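Local coordinates for protein putative agmatine deiminase (Streptococcus mutans, PDB 2EWO) that probably catalyses the hydrolysis of agmatine to N-carbamoylputrescine and ammonia, as an agmatine deiminase of the guanidino-group-modifying enzyme superfamily, at residues 16-21 / 105-110; 22-27 / 313-318. One frame throughout, in Å; residues are numbered along the deposited sequence.

Contact 1 of 2, residues 16-21 / 105-110; sequences RMPGEF and FLVNDK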
loop_
_atom_site.group_PDB
_atom_site.type_symbol
_atom_site.label_atom_id
_atom_site.label_comp_id
_atom_site.label_asym_id
_atom_site.label_seq_id
_atom_site.Cartn_x
_atom_site.Cartn_y
_atom_site.Cartn_z
ATOM N N ARG A 16 -23.742 -16.519 -24.918
ATOM C CA ARG A 16 -22.752 -16.444 -25.990
ATOM C C ARG A 16 -22.091 -15.082 -26.079
ATOM O O ARG A 16 -22.765 -14.054 -26.035
ATOM C CB ARG A 16 -23.419 -16.739 -27.342
ATOM C CG ARG A 16 -24.760 -16.014 -27.536
ATOM C CD ARG A 16 -25.269 -16.065 -28.970
ATOM N NE ARG A 16 -24.666 -15.028 -29.806
ATOM C CZ ARG A 16 -24.972 -13.735 -29.739
ATOM N NH1 ARG A 16 -25.886 -13.314 -28.877
ATOM N NH2 ARG A 16 -24.354 -12.855 -30.521
HETATM N N MSE A 17 -20.769 -15.077 -26.214
HETATM C CA MSE A 17 -20.049 -13.825 -26.347
HETATM C C MSE A 17 -20.536 -13.209 -27.656
HETATM O O MSE A 17 -20.282 -13.752 -28.736
HETATM C CB MSE A 17 -18.542 -14.068 -26.414
HETATM C CG MSE A 17 -17.741 -12.808 -26.748
HETATM SE SE MSE A 17 -15.800 -13.075 -26.875
HETATM C CE MSE A 17 -15.185 -11.259 -26.498
ATOM N N PRO A 18 -21.248 -12.069 -27.573
ATOM C CA PRO A 18 -21.797 -11.347 -28.719
ATOM C C PRO A 18 -20.678 -10.621 -29.433
ATOM O O PRO A 18 -19.680 -10.274 -28.811
ATOM C CB PRO A 18 -22.753 -10.374 -28.060
ATOM C CG PRO A 18 -21.938 -9.938 -26.887
ATOM C CD PRO A 18 -21.449 -11.280 -26.342
ATOM N N GLY A 19 -20.857 -10.379 -30.725
ATOM C CA GLY A 19 -19.846 -9.690 -31.499
ATOM C C GLY A 19 -19.467 -8.329 -30.955
ATOM O O GLY A 19 -20.317 -7.545 -30.528
ATOM N N GLU A 20 -18.171 -8.044 -30.989
ATOM C CA GLU A 20 -17.646 -6.779 -30.495
ATOM C C GLU A 20 -18.426 -5.583 -31.034
ATOM O O GLU A 20 -18.610 -4.578 -30.343
ATOM C CB GLU A 20 -16.170 -6.656 -30.872
ATOM C CG GLU A 20 -15.427 -5.563 -30.118
ATOM C CD GLU A 20 -13.908 -5.719 -30.192
ATOM O OE1 GLU A 20 -13.391 -6.785 -29.752
ATOM O OE2 GLU A 20 -13.239 -4.772 -30.687
ATOM N N PHE A 21 -18.892 -5.713 -32.269
ATOM C CA PHE A 21 -19.647 -4.668 -32.943
ATOM C C PHE A 21 -21.073 -4.477 -32.433
ATOM O O PHE A 21 -21.620 -3.375 -32.520
ATOM C CB PHE A 21 -19.667 -4.957 -34.440
ATOM C CG PHE A 21 -19.832 -6.416 -34.779
ATOM C CD1 PHE A 21 -21.075 -7.033 -34.704
ATOM C CD2 PHE A 21 -18.735 -7.171 -35.190
ATOM C CE1 PHE A 21 -21.217 -8.379 -35.039
ATOM C CE2 PHE A 21 -18.870 -8.510 -35.523
ATOM C CZ PHE A 21 -20.108 -9.116 -35.448
ATOM N N PHE A 105 -17.672 -10.771 -21.056
ATOM C CA PHE A 105 -19.122 -10.891 -20.895
ATOM C C PHE A 105 -19.862 -11.864 -21.820
ATOM O O PHE A 105 -19.335 -12.332 -22.826
ATOM C CB PHE A 105 -19.747 -9.513 -21.006
ATOM C CG PHE A 105 -19.151 -8.523 -20.065
ATOM C CD1 PHE A 105 -18.039 -7.777 -20.432
ATOM C CD2 PHE A 105 -19.696 -8.332 -18.810
ATOM C CE1 PHE A 105 -17.473 -6.846 -19.561
ATOM C CE2 PHE A 105 -19.140 -7.405 -17.931
ATOM C CZ PHE A 105 -18.024 -6.659 -18.311
ATOM N N LEU A 106 -21.093 -12.179 -21.445
ATOM C CA LEU A 106 -21.912 -13.091 -22.215
ATOM C C LEU A 106 -23.329 -12.552 -22.221
ATOM O O LEU A 106 -23.631 -11.560 -21.557
ATOM C CB LEU A 106 -21.898 -14.488 -21.587
ATOM C CG LEU A 106 -20.537 -15.168 -21.406
ATOM C CD1 LEU A 106 -20.705 -16.383 -20.529
ATOM C CD2 LEU A 106 -19.948 -15.557 -22.753
ATOM N N VAL A 107 -24.204 -13.208 -22.969
ATOM C CA VAL A 107 -25.585 -12.775 -23.039
ATOM C C VAL A 107 -26.451 -13.948 -23.484
ATOM O O VAL A 107 -26.009 -14.806 -24.241
ATOM C CB VAL A 107 -25.721 -11.595 -24.012
ATOM C CG1 VAL A 107 -25.239 -12.005 -25.388
ATOM C CG2 VAL A 107 -27.167 -11.122 -24.045
ATOM N N ASN A 108 -27.680 -13.988 -22.986
ATOM C CA ASN A 108 -28.608 -15.061 -23.314
ATOM C C ASN A 108 -29.657 -14.584 -24.318
ATOM O O ASN A 108 -30.584 -15.315 -24.674
ATOM C CB ASN A 108 -29.268 -15.582 -22.026
ATOM C CG ASN A 108 -30.031 -14.497 -21.265
ATOM O OD1 ASN A 108 -29.596 -13.350 -21.189
ATOM N ND2 ASN A 108 -31.159 -14.867 -20.687
ATOM N N ASP A 109 -29.491 -13.342 -24.764
ATOM C CA ASP A 109 -30.379 -12.729 -25.744
ATOM C C ASP A 109 -31.793 -12.614 -25.200
ATOM O O ASP A 109 -32.765 -12.608 -25.953
ATOM C CB ASP A 109 -30.374 -13.554 -27.040
ATOM C CG ASP A 109 -28.969 -13.701 -27.644
ATOM O OD1 ASP A 109 -28.256 -12.668 -27.758
ATOM O OD2 ASP A 109 -28.593 -14.845 -28.016
ATOM N N LYS A 110 -31.893 -12.507 -23.880
ATOM C CA LYS A 110 -33.182 -12.414 -23.206
ATOM C C LYS A 110 -33.123 -11.349 -22.130
ATOM O O LYS A 110 -34.037 -11.224 -21.308
ATOM C CB LYS A 110 -33.507 -13.756 -22.569
ATOM C CG LYS A 110 -33.493 -14.910 -23.537
ATOM C CD LYS A 110 -33.117 -16.176 -22.819
ATOM C CE LYS A 110 -33.741 -17.405 -23.461
ATOM N NZ LYS A 110 -35.189 -17.586 -23.101
#

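Contact 2 of 2, residues 22-27 / 313-318; sequences EKQKQI and IVNGGI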
loop_
_atom_site.group_PDB
_atom_site.type_symbol
_atom_site.label_atom_id
_atom_site.label_comp_id
_atom_site.label_asym_id
_atom_site.label_seq_id
_atom_site.Cartn_x
_atom_site.Cartn_y
_atom_site.Cartn_z
ATOM N N GLU A 22 -21.673 -5.541 -31.899
ATOM C CA GLU A 22 -23.037 -5.450 -31.390
ATOM C C GLU A 22 -23.193 -4.291 -30.407
ATOM O O GLU A 22 -22.202 -3.708 -29.959
ATOM C CB GLU A 22 -23.454 -6.779 -30.744
ATOM C CG GLU A 22 -23.514 -7.941 -31.734
ATOM C CD GLU A 22 -24.195 -9.185 -31.168
ATOM O OE1 GLU A 22 -25.316 -9.062 -30.622
ATOM O OE2 GLU A 22 -23.617 -10.294 -31.282
ATOM N N LYS A 23 -24.442 -3.950 -30.090
ATOM C CA LYS A 23 -24.727 -2.847 -29.176
ATOM C C LYS A 23 -24.144 -3.100 -27.794
ATOM O O LYS A 23 -24.218 -4.210 -27.246
ATOM C CB LYS A 23 -26.233 -2.600 -29.069
ATOM C CG LYS A 23 -26.615 -1.402 -28.190
ATOM C CD LYS A 23 -28.146 -1.256 -28.088
ATOM C CE LYS A 23 -28.591 -0.190 -27.091
ATOM N NZ LYS A 23 -30.076 -0.197 -26.925
ATOM N N GLN A 24 -23.572 -2.043 -27.232
ATOM C CA GLN A 24 -22.931 -2.142 -25.937
ATOM C C GLN A 24 -23.212 -0.974 -25.012
ATOM O O GLN A 24 -23.286 0.162 -25.453
ATOM C CB GLN A 24 -21.425 -2.293 -26.140
ATOM C CG GLN A 24 -20.784 -1.209 -26.971
ATOM C CD GLN A 24 -19.377 -1.571 -27.384
ATOM O OE1 GLN A 24 -19.149 -2.585 -28.053
ATOM N NE2 GLN A 24 -18.420 -0.748 -26.987
ATOM N N LYS A 25 -23.351 -1.272 -23.721
ATOM C CA LYS A 25 -23.632 -0.274 -22.699
ATOM C C LYS A 25 -22.494 0.688 -22.379
ATOM O O LYS A 25 -22.744 1.869 -22.157
ATOM C CB LYS A 25 -24.076 -0.963 -21.411
ATOM C CG LYS A 25 -24.222 -0.013 -20.230
ATOM C CD LYS A 25 -24.836 -0.721 -19.046
ATOM C CE LYS A 25 -25.003 0.196 -17.856
ATOM N NZ LYS A 25 -25.896 -0.447 -16.840
ATOM N N GLN A 26 -21.256 0.198 -22.341
ATOM C CA GLN A 26 -20.110 1.057 -22.026
ATOM C C GLN A 26 -18.801 0.348 -22.267
ATOM O O GLN A 26 -18.768 -0.768 -22.782
ATOM C CB GLN A 26 -20.152 1.472 -20.561
ATOM C CG GLN A 26 -20.287 0.280 -19.624
ATOM C CD GLN A 26 -20.249 0.657 -18.161
ATOM O OE1 GLN A 26 -20.782 -0.066 -17.313
ATOM N NE2 GLN A 26 -19.608 1.785 -17.850
ATOM N N ILE A 27 -17.720 1.010 -21.878
ATOM C CA ILE A 27 -16.400 0.432 -22.026
ATOM C C ILE A 27 -15.569 0.559 -20.767
ATOM O O ILE A 27 -15.558 1.598 -20.112
ATOM C CB ILE A 27 -15.629 1.071 -23.179
ATOM C CG1 ILE A 27 -16.166 0.528 -24.500
ATOM C CG2 ILE A 27 -14.132 0.772 -23.048
ATOM C CD1 ILE A 27 -15.542 1.184 -25.702
ATOM N N ILE A 313 -14.217 -1.371 -31.380
ATOM C CA ILE A 313 -15.487 -1.250 -32.087
ATOM C C ILE A 313 -16.649 -0.908 -31.152
ATOM O O ILE A 313 -17.363 -1.803 -30.699
ATOM C CB ILE A 313 -15.854 -2.569 -32.820
ATOM C CG1 ILE A 313 -14.773 -2.922 -33.839
ATOM C CG2 ILE A 313 -17.206 -2.430 -33.507
ATOM C CD1 ILE A 313 -14.523 -1.835 -34.881
ATOM N N VAL A 314 -16.837 0.372 -30.848
ATOM C CA VAL A 314 -17.953 0.756 -29.992
ATOM C C VAL A 314 -19.174 0.812 -30.921
ATOM O O VAL A 314 -19.062 0.514 -32.118
ATOM C CB VAL A 314 -17.721 2.139 -29.343
ATOM C CG1 VAL A 314 -16.314 2.215 -28.811
ATOM C CG2 VAL A 314 -17.979 3.251 -30.339
ATOM N N ASN A 315 -20.340 1.157 -30.380
ATOM C CA ASN A 315 -21.523 1.262 -31.219
ATOM C C ASN A 315 -21.579 2.682 -31.787
ATOM O O ASN A 315 -21.468 3.673 -31.052
ATOM C CB ASN A 315 -22.802 0.913 -30.436
ATOM C CG ASN A 315 -22.884 1.599 -29.079
ATOM O OD1 ASN A 315 -22.691 2.814 -28.961
ATOM N ND2 ASN A 315 -23.190 0.818 -28.047
ATOM N N GLY A 316 -21.700 2.760 -33.111
ATOM C CA GLY A 316 -21.747 4.043 -33.794
ATOM C C GLY A 316 -20.426 4.805 -33.784
ATOM O O GLY A 316 -20.416 6.033 -33.869
ATOM N N GLY A 317 -19.309 4.088 -33.685
ATOM C CA GLY A 317 -18.016 4.750 -33.663
ATOM C C GLY A 317 -16.826 3.804 -33.645
ATOM O O GLY A 317 -16.947 2.633 -33.289
ATOM N N ILE A 318 -15.668 4.313 -34.045
ATOM C CA ILE A 318 -14.448 3.520 -34.060
ATOM C C ILE A 318 -13.326 4.341 -33.479
ATOM O O ILE A 318 -13.197 5.530 -33.775
ATOM C CB ILE A 318 -14.053 3.103 -35.485
ATOM C CG1 ILE A 318 -14.996 2.001 -35.965
ATOM C CG2 ILE A 318 -12.593 2.640 -35.519
ATOM C CD1 ILE A 318 -14.717 1.536 -37.370
#

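Contact 1 of 2, residues 16-21 / 105-110
Arg16 reaches Asp109 by doubling back: its CB points away from 105-110, chi1 (45°) sets CG between the backbone N and the carbonyl carbon, and the bend at chi3 (-83°) returns the guanidinium to the carboxylate. The two side chains cross at about a right angle, but their flat ends are only 28° from coplanar, and Asp109 OD1 lies at the guanidinium edge, near its plane. The salt bridge runs from Arg16 NH1 to Asp109 OD1 at 2.7 Å, while Asp109 OD2 lies 3.2 Å from the same NH1. Arg16 NE is hydrogen-bonded to Gly169 O and NH2 forms a salt bridge with Glu22 OE2, so each guanidinium nitrogen has a partner and the group's rotation is fixed. The two carboxylates, of Asp109 and Glu22, probably balance the arginine's charge.

Strand 104-107 is an outermost strand of its sheet within the chain; within the sheet it pairs antiparallel with strand 113-119, Leu106 being backbone hydrogen-bonded to Arg114. The irregular segment 16-21 thus lies along a sheet edge in what is probably the five-bladed alpha/beta propeller of this superfamily, a worked case of a loop lodged beside an edge strand. Its backbone link is Arg16 N to Val107 O, 2.9 Å.

Leu106 and Val107 add apolar packing around that link. Leu106 CD2 lies 4.2 Å from Met17 CB, with the backbone Met17 N a nearer neighbour at 3.6 Å. The selenomethionine chain then runs extended toward Val167 of strand 165-168. Val107 CG1 lies 4.0 Å from Pro18 CD and approaches Arg16 NH1 obliquely at 3.8 Å.

Contact 2 of 2, residues 22-27 / 313-318
Gln24 of 22-27 crosses Val314 and Asn315 where strands 312-314 and 317-321 are joined by a beta-hairpin turn through Gly316, whose positive phi suits glycine. The contact joins this sheet to the one containing strand 24-29, in what is probably the alpha/beta propeller of the deiminase family. Along the Gln24 chain, CB is 4.1 Å from Asn315 ND2 and CG is closer to the same nitrogen, at 3.3 Å. Chi1 of 55° places CG between the backbone N and the carbonyl carbon, and the chain is extended from there. Next, CD comes to 3.8 Å from Val314 CA, and the terminal amide ends beside that carbon and the carbonyl oxygen of Ile313, its plane turned 71° from the Asn315 amide.

Asn315 reaches in the other direction, its CB pointing toward 22-27, and ND2 gives a weak hydrogen bond to Gln24 O at 2.7 Å, with an N-H...O angle of 125°. A side-chain amide thus meets the backbone of Gln24 just ahead of the corner at Lys25, where a classic beta bulge sets Lys25 and Gln26 both against Gln366. Beyond the bulge, Ile27 and Val314 both pack on Ile56 of helix 43-57 and meet at about a right angle, Ile27 CD1 lying 3.4 Å from Val314 CG1.

In the fold
From the N terminus, the chain leaves helix 10-13 and enters 16-21, passing directly into 22-27 and strand 24-29. Contact 1 closes when the chain returns at 105-110 after 83 intervening residues, tying the loop to the sheet that ends in strand 104-107. Contact 2 closes a much longer excursion of 285 intervening residues, bringing 313-318 and its hairpin beside strand 24-29. Because the segments alternate, the two loops cross instead of nesting, and one continuous run, 16-27, bridges three separate sheets. The contact centres lie 13 Å apart, linked by Phe21 CA packing on Ile313 CG2 and by the approach of Glu20 to Ile313.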